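Local coordinates for dinitrogenase iron-molybdenum cofactor biosynthesis domain-containing protein (Pyrococcus horikoshii, PDB 2YX6) that is of unknown function but binds ADP and belongs to the dinitrogenase iron-molybdenum cofactor family, at residues M1-P6 with A64-T69; R11-N16 with G93-V98; V30-E35 with A101-K106. All coordinates share one frame; numbering follows the deposited sequence.

Contact 1 (M1-P6 with A64-T69)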
# COMPACT_ATOMS: atom_id res chain seq x y z
N MET A 1 -1.37 1.67 -11.88
CA MET A 1 -0.21 0.98 -11.35
C MET A 1 -0.57 -0.49 -11.38
O MET A 1 -1.65 -0.86 -11.81
CB MET A 1 0.03 1.50 -9.94
CG MET A 1 -0.80 0.86 -8.85
SD MET A 1 -2.53 1.03 -9.20
CE MET A 1 -2.96 2.41 -8.11
N ARG A 2 0.30 -1.33 -10.85
CA ARG A 2 0.05 -2.75 -10.92
C ARG A 2 -0.25 -3.33 -9.54
O ARG A 2 0.43 -3.10 -8.54
CB ARG A 2 1.16 -3.45 -11.74
CG ARG A 2 1.14 -4.95 -11.64
CD ARG A 2 2.18 -5.55 -12.60
NE ARG A 2 2.28 -4.77 -13.84
CZ ARG A 2 3.12 -5.03 -14.84
NH1 ARG A 2 3.17 -4.26 -15.96
NH2 ARG A 2 3.91 -6.06 -14.73
N VAL A 3 -1.37 -4.03 -9.46
CA VAL A 3 -1.85 -4.60 -8.22
C VAL A 3 -1.85 -6.11 -8.34
O VAL A 3 -2.33 -6.66 -9.34
CB VAL A 3 -3.23 -4.06 -7.90
CG1 VAL A 3 -3.77 -4.64 -6.55
CG2 VAL A 3 -3.17 -2.50 -7.91
N ALA A 4 -1.31 -6.76 -7.31
CA ALA A 4 -1.18 -8.21 -7.17
C ALA A 4 -2.22 -8.76 -6.16
O ALA A 4 -2.38 -8.19 -5.11
CB ALA A 4 0.21 -8.52 -6.64
N ILE A 5 -2.86 -9.87 -6.47
CA ILE A 5 -3.90 -10.45 -5.65
C ILE A 5 -3.77 -11.97 -5.63
O ILE A 5 -3.78 -12.59 -6.67
CB ILE A 5 -5.33 -10.05 -6.13
CG1 ILE A 5 -5.53 -8.53 -6.13
CG2 ILE A 5 -6.39 -10.75 -5.23
CD1 ILE A 5 -5.52 -8.03 -7.38
N PRO A 6 -3.68 -12.58 -4.43
CA PRO A 6 -3.58 -14.06 -4.35
C PRO A 6 -4.94 -14.67 -4.69
O PRO A 6 -5.97 -14.18 -4.19
CB PRO A 6 -3.21 -14.33 -2.88
CG PRO A 6 -3.84 -13.18 -2.08
CD PRO A 6 -3.76 -11.95 -3.09
N ALA A 64 4.56 -5.54 -9.33
CA ALA A 64 3.37 -5.13 -8.54
C ALA A 64 3.87 -4.22 -7.44
O ALA A 64 4.92 -4.49 -6.84
CB ALA A 64 2.66 -6.31 -8.01
N LYS A 65 3.16 -3.12 -7.19
CA LYS A 65 3.59 -2.21 -6.14
C LYS A 65 2.58 -2.22 -5.00
O LYS A 65 2.85 -1.72 -3.92
CB LYS A 65 3.74 -0.78 -6.70
CG LYS A 65 4.72 -0.69 -7.90
CD LYS A 65 5.53 0.62 -7.85
CE LYS A 65 6.47 0.62 -6.67
NZ LYS A 65 7.34 -0.61 -6.75
N ILE A 66 1.43 -2.82 -5.26
CA ILE A 66 0.43 -3.01 -4.20
C ILE A 66 -0.06 -4.46 -4.20
O ILE A 66 -0.23 -5.06 -5.22
CB ILE A 66 -0.79 -2.06 -4.38
CG1 ILE A 66 -0.32 -0.62 -4.33
CG2 ILE A 66 -1.88 -2.36 -3.30
CD1 ILE A 66 -1.43 0.40 -4.18
N VAL A 67 -0.26 -5.01 -3.02
CA VAL A 67 -0.80 -6.36 -2.86
C VAL A 67 -2.08 -6.27 -2.04
O VAL A 67 -2.08 -5.67 -0.94
CB VAL A 67 0.23 -7.24 -2.12
CG1 VAL A 67 -0.37 -8.60 -1.78
CG2 VAL A 67 1.52 -7.35 -2.93
N LEU A 68 -3.16 -6.86 -2.56
CA LEU A 68 -4.39 -6.96 -1.81
C LEU A 68 -4.55 -8.36 -1.30
O LEU A 68 -4.65 -9.26 -2.10
CB LEU A 68 -5.62 -6.64 -2.69
CG LEU A 68 -5.50 -5.26 -3.41
CD1 LEU A 68 -6.70 -5.06 -4.30
CD2 LEU A 68 -5.36 -4.08 -2.36
N THR A 69 -4.64 -8.53 0.02
CA THR A 69 -4.82 -9.87 0.55
C THR A 69 -5.89 -9.92 1.63
O THR A 69 -6.33 -8.88 2.12
CB THR A 69 -3.54 -10.38 1.25
OG1 THR A 69 -3.34 -9.57 2.40
CG2 THR A 69 -2.31 -10.31 0.38

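Contact 2 (R11-N16 with G93-V98)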
# COMPACT_ATOMS: atom_id res chain seq x y z
N ARG A 11 -9.01 -19.17 -11.78
CA ARG A 11 -10.07 -18.47 -12.51
C ARG A 11 -9.88 -16.97 -12.80
O ARG A 11 -10.84 -16.32 -13.21
CB ARG A 11 -11.42 -18.74 -11.82
CG ARG A 11 -12.25 -19.76 -12.56
CD ARG A 11 -13.34 -20.41 -11.71
NE ARG A 11 -14.16 -19.47 -10.93
CZ ARG A 11 -15.40 -19.03 -11.24
NH1 ARG A 11 -16.00 -18.20 -10.41
NH2 ARG A 11 -16.05 -19.39 -12.36
N GLY A 12 -8.68 -16.41 -12.60
CA GLY A 12 -8.40 -14.98 -12.89
C GLY A 12 -9.28 -14.03 -12.08
O GLY A 12 -9.51 -14.26 -10.88
N ILE A 13 -9.81 -13.00 -12.73
CA ILE A 13 -10.70 -12.07 -12.05
C ILE A 13 -12.07 -12.65 -11.62
O ILE A 13 -12.84 -11.95 -10.94
CB ILE A 13 -10.91 -10.81 -12.87
CG1 ILE A 13 -11.73 -11.16 -14.11
CG2 ILE A 13 -9.59 -10.16 -13.09
CD1 ILE A 13 -12.33 -10.00 -14.80
N LYS A 14 -12.34 -13.90 -11.98
CA LYS A 14 -13.51 -14.61 -11.48
C LYS A 14 -13.23 -15.49 -10.25
O LYS A 14 -14.18 -16.12 -9.69
CB LYS A 14 -14.20 -15.41 -12.56
CG LYS A 14 -14.70 -14.57 -13.74
CD LYS A 14 -15.38 -15.47 -14.75
CE LYS A 14 -15.98 -14.81 -15.96
NZ LYS A 14 -16.69 -15.91 -16.75
N SER A 15 -11.96 -15.52 -9.80
CA SER A 15 -11.62 -16.31 -8.62
C SER A 15 -11.84 -15.48 -7.37
O SER A 15 -12.06 -14.30 -7.46
CB SER A 15 -10.16 -16.80 -8.66
OG SER A 15 -9.87 -17.53 -7.45
N ASN A 16 -11.80 -16.08 -6.21
CA ASN A 16 -11.88 -15.29 -4.97
C ASN A 16 -10.46 -15.02 -4.47
O ASN A 16 -9.54 -15.76 -4.79
CB ASN A 16 -12.64 -16.05 -3.89
CG ASN A 16 -14.14 -16.31 -4.24
OD1 ASN A 16 -14.90 -15.39 -4.56
ND2 ASN A 16 -14.55 -17.57 -4.12
N GLY A 93 -13.52 -11.87 -1.35
CA GLY A 93 -14.56 -11.89 -2.36
C GLY A 93 -14.01 -12.10 -3.76
O GLY A 93 -12.80 -12.40 -3.93
N ARG A 94 -14.87 -11.85 -4.76
CA ARG A 94 -14.49 -12.10 -6.16
C ARG A 94 -13.52 -11.03 -6.53
O ARG A 94 -13.74 -9.86 -6.26
CB ARG A 94 -15.66 -11.98 -7.12
CG ARG A 94 -15.52 -12.74 -8.40
CD ARG A 94 -16.78 -12.52 -9.14
NE ARG A 94 -16.96 -13.23 -10.41
CZ ARG A 94 -17.32 -14.50 -10.59
NH1 ARG A 94 -17.47 -15.37 -9.57
NH2 ARG A 94 -17.52 -14.93 -11.84
N ILE A 95 -12.50 -11.42 -7.25
CA ILE A 95 -11.43 -10.48 -7.51
C ILE A 95 -11.92 -9.36 -8.41
O ILE A 95 -11.57 -8.19 -8.19
CB ILE A 95 -10.18 -11.20 -8.03
CG1 ILE A 95 -9.55 -11.99 -6.84
CG2 ILE A 95 -9.26 -10.16 -8.69
CD1 ILE A 95 -8.36 -13.06 -7.21
N SER A 96 -12.80 -9.66 -9.34
CA SER A 96 -13.41 -8.61 -10.20
C SER A 96 -14.09 -7.51 -9.36
O SER A 96 -13.97 -6.34 -9.68
CB SER A 96 -14.42 -9.20 -11.20
OG SER A 96 -15.56 -9.75 -10.50
N ASP A 97 -14.80 -7.92 -8.31
CA ASP A 97 -15.50 -6.98 -7.41
C ASP A 97 -14.55 -6.17 -6.58
O ASP A 97 -14.76 -4.99 -6.34
CB ASP A 97 -16.45 -7.71 -6.48
CG ASP A 97 -17.69 -8.27 -7.18
OD1 ASP A 97 -17.89 -8.00 -8.37
OD2 ASP A 97 -18.45 -9.03 -6.53
N VAL A 98 -13.49 -6.81 -6.12
CA VAL A 98 -12.44 -6.17 -5.35
C VAL A 98 -11.76 -5.04 -6.14
O VAL A 98 -11.54 -3.97 -5.60
CB VAL A 98 -11.42 -7.21 -4.90
CG1 VAL A 98 -10.14 -6.52 -4.41
CG2 VAL A 98 -12.04 -8.13 -3.84

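Contact 3 (V30-E35 with A101-K106)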
# COMPACT_ATOMS: atom_id res chain seq x y z
N VAL A 30 -3.03 -6.93 -11.87
CA VAL A 30 -3.98 -6.09 -12.58
C VAL A 30 -3.38 -4.73 -12.80
O VAL A 30 -3.01 -4.03 -11.79
CB VAL A 30 -5.28 -5.86 -11.74
CG1 VAL A 30 -6.24 -4.95 -12.59
CG2 VAL A 30 -5.96 -7.21 -11.39
N ASP A 31 -3.29 -4.32 -14.07
CA ASP A 31 -2.83 -3.00 -14.39
C ASP A 31 -3.94 -1.99 -14.44
O ASP A 31 -4.87 -2.10 -15.26
CB ASP A 31 -2.14 -2.98 -15.74
CG ASP A 31 -0.80 -3.60 -15.67
OD1 ASP A 31 -0.72 -4.77 -15.27
OD2 ASP A 31 0.17 -2.90 -16.03
N ILE A 32 -3.84 -1.00 -13.57
CA ILE A 32 -4.92 -0.02 -13.42
C ILE A 32 -4.40 1.35 -13.89
O ILE A 32 -3.29 1.78 -13.52
CB ILE A 32 -5.51 -0.05 -11.99
CG1 ILE A 32 -6.20 -1.40 -11.81
CG2 ILE A 32 -6.57 1.09 -11.78
CD1 ILE A 32 -6.59 -1.80 -10.36
N GLU A 33 -5.17 2.00 -14.74
CA GLU A 33 -4.86 3.37 -15.19
C GLU A 33 -6.13 4.22 -15.03
O GLU A 33 -7.09 4.02 -15.76
CB GLU A 33 -4.40 3.32 -16.63
CG GLU A 33 -3.13 2.51 -16.80
CD GLU A 33 -1.93 3.16 -16.09
OE1 GLU A 33 -2.13 3.84 -15.02
OE2 GLU A 33 -0.78 2.98 -16.60
N GLY A 34 -6.14 5.08 -14.00
CA GLY A 34 -7.36 5.81 -13.62
C GLY A 34 -8.46 4.87 -13.14
O GLY A 34 -8.28 4.12 -12.20
N GLU A 35 -9.61 4.95 -13.79
CA GLU A 35 -10.76 4.10 -13.48
C GLU A 35 -10.67 2.85 -14.30
O GLU A 35 -11.56 2.03 -14.22
CB GLU A 35 -12.08 4.83 -13.81
CG GLU A 35 -12.26 6.19 -13.03
CD GLU A 35 -13.29 7.15 -13.67
OE1 GLU A 35 -13.52 7.08 -14.91
OE2 GLU A 35 -13.83 8.02 -12.93
N ALA A 101 -14.09 -2.15 -6.48
CA ALA A 101 -14.12 -1.47 -5.18
C ALA A 101 -12.86 -0.66 -4.98
O ALA A 101 -12.92 0.52 -4.62
CB ALA A 101 -14.35 -2.45 -4.00
N PHE A 102 -11.71 -1.29 -5.22
CA PHE A 102 -10.43 -0.64 -5.05
C PHE A 102 -10.30 0.70 -5.84
O PHE A 102 -9.98 1.78 -5.30
CB PHE A 102 -9.32 -1.67 -5.41
CG PHE A 102 -7.93 -1.15 -5.15
CD1 PHE A 102 -7.41 -1.14 -3.85
CD2 PHE A 102 -7.17 -0.61 -6.21
CE1 PHE A 102 -6.12 -0.60 -3.61
CE2 PHE A 102 -5.91 -0.08 -5.97
CZ PHE A 102 -5.39 -0.07 -4.67
N ILE A 103 -10.58 0.64 -7.13
CA ILE A 103 -10.60 1.83 -8.01
C ILE A 103 -11.51 2.98 -7.51
O ILE A 103 -11.15 4.15 -7.62
CB ILE A 103 -11.07 1.41 -9.41
CG1 ILE A 103 -10.07 0.43 -9.98
CG2 ILE A 103 -11.24 2.64 -10.34
CD1 ILE A 103 -10.56 -0.31 -11.27
N GLY A 104 -12.67 2.63 -6.94
CA GLY A 104 -13.62 3.60 -6.37
C GLY A 104 -13.53 3.99 -4.90
O GLY A 104 -14.50 4.55 -4.36
N GLY A 105 -12.41 3.70 -4.22
CA GLY A 105 -12.26 4.13 -2.82
C GLY A 105 -13.21 3.54 -1.80
O GLY A 105 -13.26 4.03 -0.65
N LYS A 106 -13.90 2.44 -2.16
CA LYS A 106 -14.86 1.74 -1.29
C LYS A 106 -14.56 0.23 -1.14
O LYS A 106 -15.32 -0.68 -1.57
CB LYS A 106 -16.31 1.88 -1.82
CG LYS A 106 -17.11 3.06 -1.18
CD LYS A 106 -18.03 3.72 -2.23
CE LYS A 106 -17.52 5.14 -2.55
NZ LYS A 106 -17.63 6.06 -1.34

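Contact 1 (M1-P6 with A64-T69)
The Pro6 ring lies against the end of the 64-69 backbone, its CD 3.0 Å from Leu68 O and its CG near Thr69 CG2. Pro6 has no N-H to offer, and Leu68 O is a buried oxygen with no hydrogen-bond partner in the model. Ala4 N and Ala4 O are both engaged: N donates to Ile66 O at 2.9 Å in an almost straight bond (176°), and O accepts from Leu68 N at 3.0 Å. Arg2 O takes Lys65 N at 3.0 Å, the donor tilted 25° out of the carbonyl plane, and a weak second bond from Ile66 N. This is parallel pairing, Val3 bridged to Ile66 and Ala4 to Val67. On the Val3 and Ile66 face, Val3 CG1, anti to its own nitrogen (chi1 -179°), meets Leu68 CG at 3.6 Å, while Ile5 runs alongside Leu68, CG1 to CB 3.9 Å. Beneath the other face, the methyls of Ala4 and Ala64 touch, CB to CB 3.6 Å. Helix 95-103 covers the first face through Val98 and Phe102 on Leu68; helix 54-61 packs Ile59 onto Ala4, Ala64 and Val67; strand 26-33 pairs antiparallel with strand 2-7 along the edge away from 66-68.

Contact 2 (R11-N16 with G93-V98)
Arg94 reaches Lys14 because its CG stands anti to the backbone nitrogen (chi1 -156°) and the chain then runs extended to NE. Ile95 turns the other way: its CG1 is anti to the carbonyl carbon (chi1 -72°), which brings CG1 to 3.5 Å from Ser15 O. The Arg94 guanidinium lies alongside the aliphatic part of Lys14, NH2 to CG 3.4 Å, and carries Lys14 O over one face, off toward the rim; that oxygen is poorly angled for a hydrogen bond to Arg94. Ser96 OG sits at the edge, in the guanidinium plane. Lys14 O instead receives a weak bond from Arg11 NH1, which also stands 3.3 Å from Arg94 NH1. Those are two donors of like charge, the two guanidinium planes 77° apart, and both arginines touch crystal neighbours, so this proximity may partly reflect the lattice. Without the long Arg94 side chain, as with an alanine here, the Lys14 methylenes and carbonyl are likely to lose their cover on one side, although the backbone bonds nearby do not depend on that side chain.

Those backbone bonds serve the start of helix 95-103, where Arg94 is the N-cap residue. Ile95 N donates to Ser15 O at 2.9 Å, and Ser96 N to Ile13 O at 2.8 Å, in the carbonyl plane on a lone pair. Carbonyls from the loop and its short 3-10 turn thus satisfy amides of the first helical turn. Before the cap, Asn16 CA approaches Gly93 O at 3.2 Å, and Asn16 and Arg94 form a single backbone bridge. Behind this junction, Ser15 OG bonds Asp9 N, and Ile95 packs on Val17 and on Ile5 and Ala7 of strand 2-7, seating the helix start against the sheet.

Contact 3 (V30-E35 with A101-K106)
Ile32 and Ile103 meet obliquely, branch against branch, with no hydrogen bond across the contact. The CB of each points toward the opposing segment. Ile103 CG1, anti to its carbonyl carbon, is the atom that faces the strand: it lies 4.0 Å from Ile32 CG2 and 4.2 Å from Ile32 CD1, so it is met by both arms of the fork. The other branch, CG2, heads for the turn, resting 3.5 Å from Glu35 CA and 3.8 Å from Gly34 O. Ile103 CD1 comes within 3.9 Å of Glu35 O. One isoleucine therefore touches both the strand and the backbone of the loop after it. Phe102 joins more loosely: its ring approaches Ile32 CD1 at an oblique angle, CD2 being the nearest ring atom at 4.4 Å.

The loop is a tight hairpin turn linking the antiparallel strands 26-33 and 36-44. Gly34 and Glu35 have backbone angles close to those of a type II′ turn, with glycine taking the positive phi (65°). The sheet order 3-2-1-4-5, with 26-33 antiparallel to its neighbours, is that of a ribonuclease H-like fold, and here the C-terminal end of helix 95-103 is laid over the hairpin. Ile99, one turn back along that helix, also covers Ile32, while Ile103 extends the packing to Val37 on the next strand.

The helix closes immediately afterwards in a Schellman motif. Gly105 is its C′ residue, with Lys106 N bonded to Ala101 O at 3.3 Å and Gly105 N to Phe102 O. Phe102 reaches Ile66 and Leu68 in the same chain and Gly84 of the second subunit.

How the contacts relate
All three first segments precede all three second segments in the chain, so the contacts interlock: 1-6, 11-16 and 30-35, then 64-69, 93-98 and 101-106. Their centres lie about 11 to 14 Å apart. Contacts 1 and 3 share the sheet, where strands 2-7 and 26-33 are neighbours, and both touch the second subunit. Contacts 2 and 3 hold the start and end of helix 95-103, while contact 1 supplies central strands beneath it: Ile5 CG2 meets Ile95 CD1 at 3.6 Å, and Leu68 CD2 meets Phe102 CE1 at 3.8 Å. Contact 1 also approaches the ADP site, the Thr69 side chain lying about 4 Å from that of Val87.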